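PDB 6VHF: PHD-type domain-containing protein from Chaetomium thermophilum, which binds zinc, and as Cfp1 is integrated into the H3K4 methyltransferase complex COMPASS, this piece being its RbBP5-interacting domain. Local coordinates for residues Arg28-Leu31 / Gln32-Glu35; Tyr59-Arg62 / Leu63-Val66; His70-Ser73 / Leu74-Ser78; Ile153-Leu156 / Ala157-Ile160; Leu163-Ala166 / Glu167-Arg171. All coordinates share one frame; numbering follows the deposited sequence.

Interaction 1: Arg28-Leu31 / Gln32-Glu35; sequences RQML and QLIE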
loop_
_atom_site.group_PDB
_atom_site.type_symbol
_atom_site.label_atom_id
_atom_site.label_comp_id
_atom_site.label_asym_id
_atom_site.label_seq_id
_atom_site.Cartn_x
_atom_site.Cartn_y
_atom_site.Cartn_z
ATOM N N ARG A 28 -3.862 0.632 3.927
ATOM C CA ARG A 28 -5.197 0.256 4.366
ATOM C C ARG A 28 -6.253 1.089 3.649
ATOM O O ARG A 28 -7.321 0.581 3.315
ATOM C CB ARG A 28 -5.329 0.399 5.886
ATOM C CG ARG A 28 -4.329 -0.443 6.670
ATOM C CD ARG A 28 -4.723 -0.705 8.131
ATOM N NE ARG A 28 -3.620 -1.382 8.818
ATOM C CZ ARG A 28 -3.458 -2.704 8.858
ATOM N NH1 ARG A 28 -4.340 -3.479 8.249
ATOM N NH2 ARG A 28 -2.412 -3.258 9.491
ATOM N N GLN A 29 -5.955 2.364 3.389
ATOM C CA GLN A 29 -6.857 3.232 2.648
ATOM C C GLN A 29 -6.920 2.864 1.177
ATOM O O GLN A 29 -7.971 3.037 0.549
ATOM C CB GLN A 29 -6.427 4.685 2.783
ATOM C CG GLN A 29 -6.674 5.243 4.155
ATOM C CD GLN A 29 -6.086 6.617 4.313
ATOM O OE1 GLN A 29 -5.463 6.916 5.323
ATOM N NE2 GLN A 29 -6.274 7.466 3.302
ATOM N N MET A 30 -5.818 2.372 0.602
ATOM C CA MET A 30 -5.922 1.815 -0.742
ATOM C C MET A 30 -6.871 0.620 -0.753
ATOM O O MET A 30 -7.655 0.446 -1.697
ATOM C CB MET A 30 -4.540 1.431 -1.268
ATOM C CG MET A 30 -3.575 2.618 -1.438
ATOM S SD MET A 30 -4.156 3.851 -2.654
ATOM C CE MET A 30 -5.090 5.022 -1.660
ATOM N N LEU A 31 -6.858 -0.190 0.309
ATOM C CA LEU A 31 -7.808 -1.290 0.364
ATOM C C LEU A 31 -9.242 -0.773 0.408
ATOM O O LEU A 31 -10.126 -1.347 -0.230
ATOM C CB LEU A 31 -7.517 -2.211 1.540
ATOM C CG LEU A 31 -6.206 -2.990 1.351
ATOM C CD1 LEU A 31 -5.728 -3.669 2.643
ATOM C CD2 LEU A 31 -6.334 -3.996 0.220
ATOM N N GLN A 32 -9.494 0.328 1.114
ATOM C CA GLN A 32 -10.847 0.881 1.089
ATOM C C GLN A 32 -11.201 1.393 -0.298
ATOM O O GLN A 32 -12.321 1.169 -0.785
ATOM C CB GLN A 32 -11.000 2.008 2.101
ATOM C CG GLN A 32 -10.696 1.635 3.539
ATOM C CD GLN A 32 -11.092 2.752 4.481
ATOM O OE1 GLN A 32 -10.293 3.632 4.783
ATOM N NE2 GLN A 32 -12.341 2.741 4.921
ATOM N N LEU A 33 -10.268 2.096 -0.940
ATOM C CA LEU A 33 -10.499 2.573 -2.300
ATOM C C LEU A 33 -10.856 1.419 -3.230
ATOM O O LEU A 33 -11.811 1.502 -4.009
ATOM C CB LEU A 33 -9.256 3.304 -2.801
ATOM C CG LEU A 33 -9.264 3.798 -4.242
ATOM C CD1 LEU A 33 -10.359 4.843 -4.435
ATOM C CD2 LEU A 33 -7.883 4.357 -4.626
ATOM N N ILE A 34 -10.099 0.323 -3.151
ATOM C CA ILE A 34 -10.399 -0.851 -3.963
ATOM C C ILE A 34 -11.787 -1.386 -3.629
ATOM O O ILE A 34 -12.572 -1.727 -4.524
ATOM C CB ILE A 34 -9.323 -1.925 -3.760
ATOM C CG1 ILE A 34 -7.952 -1.410 -4.205
ATOM C CG2 ILE A 34 -9.673 -3.175 -4.534
ATOM C CD1 ILE A 34 -6.811 -2.334 -3.759
ATOM N N GLU A 35 -12.112 -1.478 -2.336
ATOM C CA GLU A 35 -13.463 -1.868 -1.957
ATOM C C GLU A 35 -14.502 -0.903 -2.526
ATOM O O GLU A 35 -15.544 -1.333 -3.027
ATOM C CB GLU A 35 -13.586 -1.943 -0.435
ATOM C CG GLU A 35 -14.371 -3.142 0.061
ATOM C CD GLU A 35 -14.348 -3.287 1.588
ATOM O OE1 GLU A 35 -15.424 -3.102 2.216
ATOM O OE2 GLU A 35 -13.258 -3.583 2.155
#
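The two flat groups that meet here are the amides of Gln29 and Gln32, whose planes stand 85° apart and do not stack. Gln32 brings OE1 to 4.0 Å from the methylene CG of Gln29, so a polar atom rests against a carbon of its neighbour. Both are on the exposed side of helix 4-46. On another side Met30 and Leu33 run side by side and point the same way. The methionine bends at chi2 and again at chi3, which carries its methyl CE to 4.1 Å from CD2 of Leu33. One residue on, Leu31 CD2 stands 4.3 Å from Ile34 CD1. Ile34 also packs onto the backbone: its CG1, turned beside the backbone N (chi1 -62°), comes to 3.1 Å from Met30 O. That same oxygen accepts from Ile34 N at 2.8 Å, and Glu35 N bonds Leu31 O at 2.9 Å, in the regular i to i+4 pattern of an alpha helix. Leu31 and Ile34 face helix 141-177 at Val149, Ile153, Leu145 and Thr146, while Met30 faces Thr65, Val66 and Ala69 of helix 64-77. The polarity is thus divided by side: largely apolar contacts line the faces turned to the other two helices, and the glutamine amides stay on the outer one, where solvent can probably serve them.

Interaction 2: Tyr59-Arg62 / Leu63-Val66; sequences YDTR and LDTV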
loop_
_atom_site.group_PDB
_atom_site.type_symbol
_atom_site.label_atom_id
_atom_site.label_comp_id
_atom_site.label_asym_id
_atom_site.label_seq_id
_atom_site.Cartn_x
_atom_site.Cartn_y
_atom_site.Cartn_z
ATOM N N TYR A 59 -13.073 -0.854 -13.528
ATOM C CA TYR A 59 -11.902 -0.202 -12.961
ATOM C C TYR A 59 -12.129 1.298 -12.822
ATOM O O TYR A 59 -12.516 1.973 -13.779
ATOM C CB TYR A 59 -10.690 -0.488 -13.852
ATOM C CG TYR A 59 -9.364 0.000 -13.335
ATOM C CD1 TYR A 59 -8.880 1.248 -13.696
ATOM C CD2 TYR A 59 -8.579 -0.796 -12.519
ATOM C CE1 TYR A 59 -7.669 1.695 -13.252
ATOM C CE2 TYR A 59 -7.352 -0.355 -12.066
ATOM C CZ TYR A 59 -6.900 0.896 -12.435
ATOM O OH TYR A 59 -5.674 1.366 -11.988
ATOM N N ASP A 60 -11.896 1.808 -11.618
ATOM C CA ASP A 60 -11.993 3.229 -11.322
ATOM C C ASP A 60 -10.649 3.915 -11.571
ATOM O O ASP A 60 -9.590 3.387 -11.211
ATOM C CB ASP A 60 -12.418 3.423 -9.866
ATOM C CG ASP A 60 -12.943 4.805 -9.585
ATOM O OD1 ASP A 60 -12.178 5.783 -9.753
ATOM O OD2 ASP A 60 -14.123 4.912 -9.170
ATOM N N THR A 61 -10.707 5.116 -12.164
ATOM C CA THR A 61 -9.495 5.853 -12.507
ATOM C C THR A 61 -8.656 6.160 -11.277
ATOM O O THR A 61 -7.427 6.255 -11.370
ATOM C CB THR A 61 -9.854 7.166 -13.202
ATOM O OG1 THR A 61 -10.808 6.917 -14.235
ATOM C CG2 THR A 61 -8.617 7.807 -13.812
ATOM N N ARG A 62 -9.302 6.342 -10.125
ATOM C CA ARG A 62 -8.566 6.637 -8.905
ATOM C C ARG A 62 -7.682 5.476 -8.481
ATOM O O ARG A 62 -6.744 5.686 -7.711
ATOM C CB ARG A 62 -9.537 6.993 -7.783
ATOM C CG ARG A 62 -10.310 8.286 -8.018
ATOM C CD ARG A 62 -11.437 8.414 -7.016
ATOM N NE ARG A 62 -12.473 7.405 -7.225
ATOM C CZ ARG A 62 -13.636 7.409 -6.581
ATOM N NH1 ARG A 62 -13.881 8.359 -5.690
ATOM N NH2 ARG A 62 -14.550 6.469 -6.822
ATOM N N LEU A 63 -7.954 4.261 -8.969
ATOM C CA LEU A 63 -7.137 3.110 -8.609
ATOM C C LEU A 63 -5.710 3.218 -9.136
ATOM O O LEU A 63 -4.869 2.393 -8.766
ATOM C CB LEU A 63 -7.780 1.813 -9.112
ATOM C CG LEU A 63 -9.125 1.455 -8.451
ATOM C CD1 LEU A 63 -9.832 0.318 -9.172
ATOM C CD2 LEU A 63 -8.960 1.111 -6.978
ATOM N N ASP A 64 -5.413 4.212 -9.978
ATOM C CA ASP A 64 -4.034 4.426 -10.387
ATOM C C ASP A 64 -3.178 4.895 -9.219
ATOM O O ASP A 64 -1.970 4.630 -9.201
ATOM C CB ASP A 64 -3.983 5.427 -11.532
ATOM C CG ASP A 64 -4.676 4.913 -12.768
ATOM O OD1 ASP A 64 -5.080 3.727 -12.778
ATOM O OD2 ASP A 64 -4.833 5.696 -13.720
ATOM N N THR A 65 -3.787 5.581 -8.241
ATOM C CA THR A 65 -3.108 5.890 -6.985
ATOM C C THR A 65 -2.482 4.647 -6.369
ATOM O O THR A 65 -1.377 4.704 -5.823
ATOM C CB THR A 65 -4.099 6.516 -6.006
ATOM O OG1 THR A 65 -4.813 7.556 -6.672
ATOM C CG2 THR A 65 -3.379 7.111 -4.820
ATOM N N VAL A 66 -3.178 3.507 -6.455
ATOM C CA VAL A 66 -2.644 2.271 -5.895
ATOM C C VAL A 66 -1.311 1.931 -6.539
ATOM O O VAL A 66 -0.398 1.438 -5.866
ATOM C CB VAL A 66 -3.666 1.129 -6.055
ATOM C CG1 VAL A 66 -3.050 -0.201 -5.674
ATOM C CG2 VAL A 66 -4.887 1.409 -5.230
#
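Tyr59 and Leu63 make the apolar part of this turn. The leucine CD1 sits over one face of the phenol ring, 4.1 Å from its centroid, in a CH-pi contact, and its CB comes to 3.6 Å from Tyr59 CZ. The ring's polar end makes a side-chain hydrogen bond: Tyr59 OH donates to Asp64 OD1 at 2.6 Å, at the ring edge and nearly in line with the carboxylate C-O bond. With CG trans to the backbone N (chi1 -174°), the ring reaches forward over the start of the next helix. Backbone bonds close the turn, Leu63 N to Asp60 O at 2.9 Å and Thr65 N to Arg62 O; the side-chain hydroxyl Thr65 OG1 also bonds that Arg62 carbonyl, in its plane, at 2.9 Å. The ionic part lies on Asp60. Its OD1 accepts from Arg62 N in an Asx turn, and Arg62 grips the carboxylate side-on, NE to OD1 at 3.0 Å and NH2 to OD2 at 2.8 Å, both from above the carboxylate plane. A phenylalanine at Tyr59 would probably keep the leucine on its face but leave Asp64 OD1 without its hydroxyl mate. The ring also stacks with His138, a zinc ligand beside Cys57, Cys130 and Cys135, and meets Trp141 edge-to-face. Hydrogen bonds and aromatic contacts together thus join the second shell of the zinc finger to the beginning of helix 64-77.

Interaction 3: His70-Ser73 / Leu74-Ser78; sequences HQFS and LFLQS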
loop_
_atom_site.group_PDB
_atom_site.type_symbol
_atom_site.label_atom_id
_atom_site.label_comp_id
_atom_site.label_asym_id
_atom_site.label_seq_id
_atom_site.Cartn_x
_atom_site.Cartn_y
_atom_site.Cartn_z
ATOM N N HIS A 70 2.070 1.635 -4.334
ATOM C CA HIS A 70 2.854 0.402 -4.345
ATOM C C HIS A 70 4.328 0.677 -4.615
ATOM O O HIS A 70 5.203 -0.018 -4.082
ATOM C CB HIS A 70 2.306 -0.562 -5.390
ATOM C CG HIS A 70 3.116 -1.814 -5.538
ATOM N ND1 HIS A 70 3.386 -2.659 -4.482
ATOM C CD2 HIS A 70 3.732 -2.356 -6.616
ATOM C CE1 HIS A 70 4.126 -3.670 -4.903
ATOM N NE2 HIS A 70 4.352 -3.509 -6.194
ATOM N N GLN A 71 4.632 1.661 -5.463
ATOM C CA GLN A 71 6.034 1.923 -5.757
ATOM C C GLN A 71 6.726 2.534 -4.548
ATOM O O GLN A 71 7.862 2.169 -4.225
ATOM C CB GLN A 71 6.162 2.830 -6.982
ATOM C CG GLN A 71 7.568 2.859 -7.577
ATOM C CD GLN A 71 7.944 1.557 -8.277
ATOM O OE1 GLN A 71 7.087 0.865 -8.835
ATOM N NE2 GLN A 71 9.232 1.216 -8.244
ATOM N N PHE A 72 6.038 3.447 -3.853
ATOM C CA PHE A 72 6.573 4.021 -2.625
ATOM C C PHE A 72 6.828 2.954 -1.567
ATOM O O PHE A 72 7.772 3.081 -0.776
ATOM C CB PHE A 72 5.614 5.079 -2.086
ATOM C CG PHE A 72 6.257 6.047 -1.147
ATOM C CD1 PHE A 72 7.591 6.389 -1.296
ATOM C CD2 PHE A 72 5.537 6.612 -0.108
ATOM C CE1 PHE A 72 8.195 7.286 -0.429
ATOM C CE2 PHE A 72 6.133 7.508 0.764
ATOM C CZ PHE A 72 7.465 7.844 0.606
ATOM N N SER A 73 5.999 1.902 -1.530
ATOM C CA SER A 73 6.255 0.802 -0.603
ATOM C C SER A 73 7.562 0.113 -0.940
ATOM O O SER A 73 8.352 -0.206 -0.040
ATOM C CB SER A 73 5.115 -0.212 -0.621
ATOM O OG SER A 73 3.942 0.338 -0.052
ATOM N N LEU A 74 7.808 -0.114 -2.235
ATOM C CA LEU A 74 9.078 -0.687 -2.672
ATOM C C LEU A 74 10.262 0.216 -2.304
ATOM O O LEU A 74 11.308 -0.270 -1.868
ATOM C CB LEU A 74 9.025 -0.956 -4.179
ATOM C CG LEU A 74 7.857 -1.834 -4.626
ATOM C CD1 LEU A 74 7.712 -1.892 -6.129
ATOM C CD2 LEU A 74 8.052 -3.225 -4.084
ATOM N N PHE A 75 10.111 1.532 -2.472
ATOM C CA PHE A 75 11.147 2.474 -2.040
ATOM C C PHE A 75 11.483 2.284 -0.564
ATOM O O PHE A 75 12.646 2.090 -0.205
ATOM C CB PHE A 75 10.685 3.909 -2.318
ATOM C CG PHE A 75 11.688 4.986 -1.947
ATOM C CD1 PHE A 75 11.954 5.306 -0.612
ATOM C CD2 PHE A 75 12.350 5.693 -2.944
ATOM C CE1 PHE A 75 12.863 6.304 -0.280
ATOM C CE2 PHE A 75 13.260 6.688 -2.621
ATOM C CZ PHE A 75 13.516 6.992 -1.286
ATOM N N LEU A 76 10.468 2.331 0.304
ATOM C CA LEU A 76 10.690 2.201 1.737
ATOM C C LEU A 76 11.182 0.816 2.137
ATOM O O LEU A 76 11.527 0.618 3.303
ATOM C CB LEU A 76 9.406 2.544 2.508
ATOM C CG LEU A 76 8.858 3.973 2.373
ATOM C CD1 LEU A 76 7.528 4.124 3.089
ATOM C CD2 LEU A 76 9.843 5.014 2.884
ATOM N N GLN A 77 11.240 -0.140 1.223
ATOM C CA GLN A 77 11.789 -1.444 1.566
ATOM C C GLN A 77 13.279 -1.551 1.279
ATOM O O GLN A 77 13.918 -2.505 1.742
ATOM C CB GLN A 77 11.032 -2.542 0.827
ATOM C CG GLN A 77 9.664 -2.833 1.424
ATOM C CD GLN A 77 8.859 -3.764 0.554
ATOM O OE1 GLN A 77 7.813 -3.386 0.007
ATOM N NE2 GLN A 77 9.346 -4.988 0.402
ATOM N N SER A 78 13.860 -0.555 0.494
ATOM C CA SER A 78 15.268 -0.307 0.206
ATOM C C SER A 78 15.872 0.569 1.298
ATOM O O SER A 78 15.247 1.547 1.736
ATOM C CB SER A 78 15.440 0.397 -1.131
ATOM O OG SER A 78 15.263 1.798 -0.984
#
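In the later turns of helix 64-77, Leu74 lies over the imidazole of His70, four residues before it. Its CD1 stands 4.1 Å from the ring centroid, 28° off the normal, a CH-pi contact, and the same methyl is 3.7 Å from NE2. The histidine reaches it because its CG is trans to the backbone N (chi1 176°), which swings the ring forward along the helix. A second apolar cluster forms on Phe72, whose CD1 is 4.1 Å from CB of Phe75 and over one face of whose ring lies Leu76 CD1. The two phenyl rings are oblique to each other, centroids 6.0 Å apart. This is the shortest of three helices packed together, and its polar groups reach the other two: His70 ND1 bonds Asp152 OD2 on helix 141-177, and Ser73 OG bonds Gln23 on helix 4-46. An alanine at His70 would leave Leu74 CD1 without the ring beneath it and is likely to deprive Asp152 of its hydrogen-bond mate. The N-H groups of Leu74 to Leu76 bond carbonyls four residues back; Gln77 N then bonds Leu74 O, and Phe75 O takes Ser78 N and, in the carbonyl plane, Ser78 OG at 2.7 Å.

Interaction 4: Ile153-Leu156 / Ala157-Ile160; sequences IREL and ALQI
Leu158 rests on the backbone of the preceding turn, its CB 3.3 Å from Glu155 O and 3.4 Å from Arg154 O. Beyond CB its methyl CD1 stays 4.4 Å from Glu155 OE1, a loose approach. Gln159 uses the same carbonyl in a different way: its N donates to Glu155 O at 2.9 Å while its CG lies 3.3 Å from that oxygen. The methylene comes back over the helix because CG sits beside the backbone N (chi1 -65°), and a second bend at chi2 then turns the amide away from the turn beneath. The small Ala157 brings its CB to 3.4 Å from Ile153 O, to which its own N bonds. All four N-H groups of residues 157-160 bond carbonyls four residues back, as in a continuous alpha helix, here the middle of helix 141-177, which runs antiparallel to helix 4-46. Further out, contacts with the other two helices surround this turn. Leu156, the buried residue of the group, packs on Leu20 and Ile24 of helix 4-46 and on Ser73 of helix 64-77, while Ile153 reaches Cys27 and Ile160 reaches Ser21. Glu155 and Gln159 both touch Gln77, where helix 64-77 comes to its end, and Arg154 projects from the exposed side.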
loop_
_atom_site.group_PDB
_atom_site.type_symbol
_atom_site.label_atom_id
_atom_site.label_comp_id
_atom_site.label_asym_id
_atom_site.label_seq_id
_atom_site.Cartn_x
_atom_site.Cartn_y
_atom_site.Cartn_z
ATOM N N ILE A 153 1.553 -4.511 2.946
ATOM C CA ILE A 153 1.415 -4.346 4.385
ATOM C C ILE A 153 2.303 -5.344 5.108
ATOM O O ILE A 153 3.030 -4.984 6.034
ATOM C CB ILE A 153 -0.061 -4.458 4.805
ATOM C CG1 ILE A 153 -0.855 -3.339 4.136
ATOM C CG2 ILE A 153 -0.207 -4.331 6.309
ATOM C CD1 ILE A 153 -2.310 -3.267 4.568
ATOM N N ARG A 154 2.301 -6.604 4.663
ATOM C CA ARG A 154 3.114 -7.616 5.333
ATOM C C ARG A 154 4.604 -7.328 5.176
ATOM O O ARG A 154 5.387 -7.514 6.123
ATOM C CB ARG A 154 2.782 -9.000 4.779
ATOM C CG ARG A 154 1.396 -9.534 5.101
ATOM C CD ARG A 154 1.174 -10.819 4.285
ATOM N NE ARG A 154 0.250 -11.780 4.891
ATOM C CZ ARG A 154 -1.010 -11.923 4.498
ATOM N NH1 ARG A 154 -1.471 -11.146 3.518
ATOM N NH2 ARG A 154 -1.805 -12.832 5.072
ATOM N N GLU A 155 5.016 -6.881 3.985
ATOM C CA GLU A 155 6.416 -6.543 3.777
ATOM C C GLU A 155 6.839 -5.349 4.641
ATOM O O GLU A 155 7.878 -5.392 5.310
ATOM C CB GLU A 155 6.654 -6.265 2.297
ATOM C CG GLU A 155 6.492 -7.483 1.409
ATOM C CD GLU A 155 7.551 -8.559 1.677
ATOM O OE1 GLU A 155 8.568 -8.273 2.357
ATOM O OE2 GLU A 155 7.388 -9.685 1.165
ATOM N N LEU A 156 6.022 -4.287 4.660
ATOM C CA LEU A 156 6.312 -3.120 5.481
ATOM C C LEU A 156 6.367 -3.476 6.961
ATOM O O LEU A 156 7.204 -2.945 7.694
ATOM C CB LEU A 156 5.257 -2.039 5.241
ATOM C CG LEU A 156 5.206 -1.430 3.843
ATOM C CD1 LEU A 156 3.820 -0.790 3.572
ATOM C CD2 LEU A 156 6.321 -0.439 3.647
ATOM N N ALA A 157 5.457 -4.348 7.430
ATOM C CA ALA A 157 5.497 -4.757 8.833
ATOM C C ALA A 157 6.740 -5.587 9.130
ATOM O O ALA A 157 7.332 -5.455 10.204
ATOM C CB ALA A 157 4.228 -5.532 9.216
ATOM N N LEU A 158 7.141 -6.457 8.198
ATOM C CA LEU A 158 8.407 -7.174 8.325
ATOM C C LEU A 158 9.575 -6.202 8.483
ATOM O O LEU A 158 10.419 -6.366 9.374
ATOM C CB LEU A 158 8.619 -8.058 7.101
ATOM C CG LEU A 158 9.837 -8.978 7.006
ATOM C CD1 LEU A 158 9.423 -10.207 6.210
ATOM C CD2 LEU A 158 11.042 -8.283 6.345
ATOM N N GLN A 159 9.640 -5.185 7.616
ATOM C CA GLN A 159 10.677 -4.163 7.730
ATOM C C GLN A 159 10.683 -3.516 9.113
ATOM O O GLN A 159 11.748 -3.296 9.692
ATOM C CB GLN A 159 10.493 -3.097 6.651
ATOM C CG GLN A 159 10.683 -3.612 5.228
ATOM C CD GLN A 159 12.151 -3.880 4.882
ATOM O OE1 GLN A 159 12.862 -2.992 4.404
ATOM N NE2 GLN A 159 12.604 -5.111 5.117
ATOM N N ILE A 160 9.506 -3.207 9.667
ATOM C CA ILE A 160 9.496 -2.620 11.005
ATOM C C ILE A 160 10.148 -3.573 12.003
ATOM O O ILE A 160 10.958 -3.158 12.846
ATOM C CB ILE A 160 8.064 -2.239 11.424
ATOM C CG1 ILE A 160 7.635 -0.922 10.770
ATOM C CG2 ILE A 160 7.951 -2.137 12.945
ATOM C CD1 ILE A 160 6.065 -0.693 10.767
#

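Interaction 5: Leu163-Ala166 / Glu167-Arg171; sequences LLEA and EQRVR
The N-H groups of Glu167, Gln168, Arg169 and Val170 bond the carbonyls of Leu163, Leu164, Glu165 and Ala166 in turn, the regular pattern of an alpha helix, with Glu167 N 2.8 Å from Leu163 O. On the exposed side Arg169 doubles back over the turn before it. A bend at chi3 (37°) lays one face of its guanidinium over Ala166 CA; the small alanine probably leaves room for a flat group to lie close to the backbone. Glu165 comes to the edge of that group, its CG 3.6 Å from Arg169 NH1. Its carboxylate lies farther off: OE1 is 3.5 Å from Arg169 CD but 4.0 Å from NH1, and the two planes stand 61° apart. The opposite charges thus lie beyond a salt bridge, and any attraction is probably modest. Within 167-171, Arg171 NH2 donates to Gln168 OE1 at 3.0 Å, and the face of its guanidinium covers Glu167 O. Glu167 goes the other way. Its extended chain passes Leu163 O, 3.2 Å from CG, and OE2 touches Leu164 CD2 at 3.9 Å. OE1 also reaches helix 4-46, where it makes a salt bridge to Arg17 and a hydrogen bond to Ser13. Beside it Leu163 packs on Ser13, Thr16 and Leu20, and Leu164 on Arg17, joining the later part of helix 141-177 to the early turns of antiparallel helix 4-46.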
loop_
_atom_site.group_PDB
_atom_site.type_symbol
_atom_site.label_atom_id
_atom_site.label_comp_id
_atom_site.label_asym_id
_atom_site.label_seq_id
_atom_site.Cartn_x
_atom_site.Cartn_y
_atom_site.Cartn_z
ATOM N N LEU A 163 13.844 -3.550 11.831
ATOM C CA LEU A 163 14.378 -2.345 12.465
ATOM C C LEU A 163 14.338 -2.438 13.985
ATOM O O LEU A 163 15.276 -1.990 14.661
ATOM C CB LEU A 163 13.631 -1.109 11.981
ATOM C CG LEU A 163 13.821 -0.853 10.489
ATOM C CD1 LEU A 163 12.865 0.200 10.030
ATOM C CD2 LEU A 163 15.251 -0.456 10.187
ATOM N N LEU A 164 13.268 -3.008 14.549
ATOM C CA LEU A 164 13.241 -3.193 16.001
ATOM C C LEU A 164 14.324 -4.169 16.444
ATOM O O LEU A 164 14.970 -3.972 17.483
ATOM C CB LEU A 164 11.862 -3.679 16.456
ATOM C CG LEU A 164 10.735 -2.627 16.377
ATOM C CD1 LEU A 164 9.384 -3.314 16.361
ATOM C CD2 LEU A 164 10.812 -1.599 17.533
ATOM N N GLU A 165 14.549 -5.220 15.658
ATOM C CA GLU A 165 15.627 -6.129 15.982
ATOM C C GLU A 165 16.983 -5.418 15.945
ATOM O O GLU A 165 17.776 -5.561 16.885
ATOM C CB GLU A 165 15.569 -7.327 15.041
ATOM C CG GLU A 165 16.900 -7.992 14.796
ATOM C CD GLU A 165 17.289 -9.005 15.859
ATOM O OE1 GLU A 165 18.334 -9.670 15.655
ATOM O OE2 GLU A 165 16.560 -9.121 16.870
ATOM N N ALA A 166 17.233 -4.608 14.912
ATOM C CA ALA A 166 18.497 -3.891 14.820
ATOM C C ALA A 166 18.652 -2.882 15.960
ATOM O O ALA A 166 19.750 -2.721 16.514
ATOM C CB ALA A 166 18.593 -3.202 13.461
ATOM N N GLU A 167 17.568 -2.188 16.322
ATOM C CA GLU A 167 17.622 -1.294 17.474
ATOM C C GLU A 167 18.041 -2.048 18.723
ATOM O O GLU A 167 18.930 -1.602 19.456
ATOM C CB GLU A 167 16.274 -0.607 17.694
ATOM C CG GLU A 167 16.004 0.449 16.676
ATOM C CD GLU A 167 14.553 0.866 16.615
ATOM O OE1 GLU A 167 14.134 1.267 15.521
ATOM O OE2 GLU A 167 13.829 0.809 17.642
ATOM N N GLN A 168 17.408 -3.200 18.983
ATOM C CA GLN A 168 17.811 -4.003 20.129
ATOM C C GLN A 168 19.270 -4.435 20.025
ATOM O O GLN A 168 19.961 -4.523 21.048
ATOM C CB GLN A 168 16.894 -5.214 20.296
ATOM C CG GLN A 168 17.425 -6.293 21.243
ATOM C CD GLN A 168 17.538 -5.850 22.708
ATOM O OE1 GLN A 168 17.360 -4.677 23.047
ATOM N NE2 GLN A 168 17.854 -6.803 23.582
ATOM N N ARG A 169 19.771 -4.663 18.804
ATOM C CA ARG A 169 21.167 -5.060 18.648
ATOM C C ARG A 169 22.112 -3.915 18.989
ATOM O O ARG A 169 23.124 -4.126 19.670
ATOM C CB ARG A 169 21.422 -5.570 17.232
ATOM C CG ARG A 169 21.445 -7.098 17.128
ATOM C CD ARG A 169 21.130 -7.553 15.725
ATOM N NE ARG A 169 21.719 -6.647 14.744
ATOM C CZ ARG A 169 21.162 -6.358 13.570
ATOM N NH1 ARG A 169 19.993 -6.897 13.245
ATOM N NH2 ARG A 169 21.763 -5.516 12.735
ATOM N N VAL A 170 21.812 -2.697 18.531
ATOM C CA VAL A 170 22.653 -1.557 18.878
ATOM C C VAL A 170 22.685 -1.353 20.393
ATOM O O VAL A 170 23.762 -1.255 21.002
ATOM C CB VAL A 170 22.184 -0.296 18.141
ATOM C CG1 VAL A 170 22.798 0.944 18.766
ATOM C CG2 VAL A 170 22.545 -0.391 16.658
ATOM N N ARG A 171 21.511 -1.315 21.029
ATOM C CA ARG A 171 21.472 -1.177 22.483
ATOM C C ARG A 171 22.207 -2.324 23.175
ATOM O O ARG A 171 22.852 -2.113 24.211
ATOM C CB ARG A 171 20.034 -1.098 22.985
ATOM C CG ARG A 171 19.272 0.157 22.584
ATOM C CD ARG A 171 17.954 0.183 23.314
ATOM N NE ARG A 171 17.230 -1.079 23.144
ATOM C CZ ARG A 171 16.240 -1.265 22.266
ATOM N NH1 ARG A 171 15.869 -0.264 21.471
ATOM N NH2 ARG A 171 15.629 -2.449 22.172
#

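How the interactions relate
Interactions 1, 2 and 3 are partly buried, whereas interactions 4 and 5 lie nearer the surface on helix 141-177. Interaction 1 touches two others: Leu33 and Ile34 pack on Leu63 of interaction 2, and Leu31 on Ile153 of interaction 4. Interactions 2 and 3 share helix 64-77, at its beginning and later turns, and Ser73 brings the latter onto Leu156 of interaction 4. Chemistry changes along the bundle. Next to the zinc, interaction 2 combines an ionic pair, a phenol-carboxylate bond and a CH-pi contact; interaction 3 pairs rings with leucines; interaction 4 rests mainly on its backbone; interaction 5, about 38 Å from interaction 2 between centres, is dominated by charged side chains.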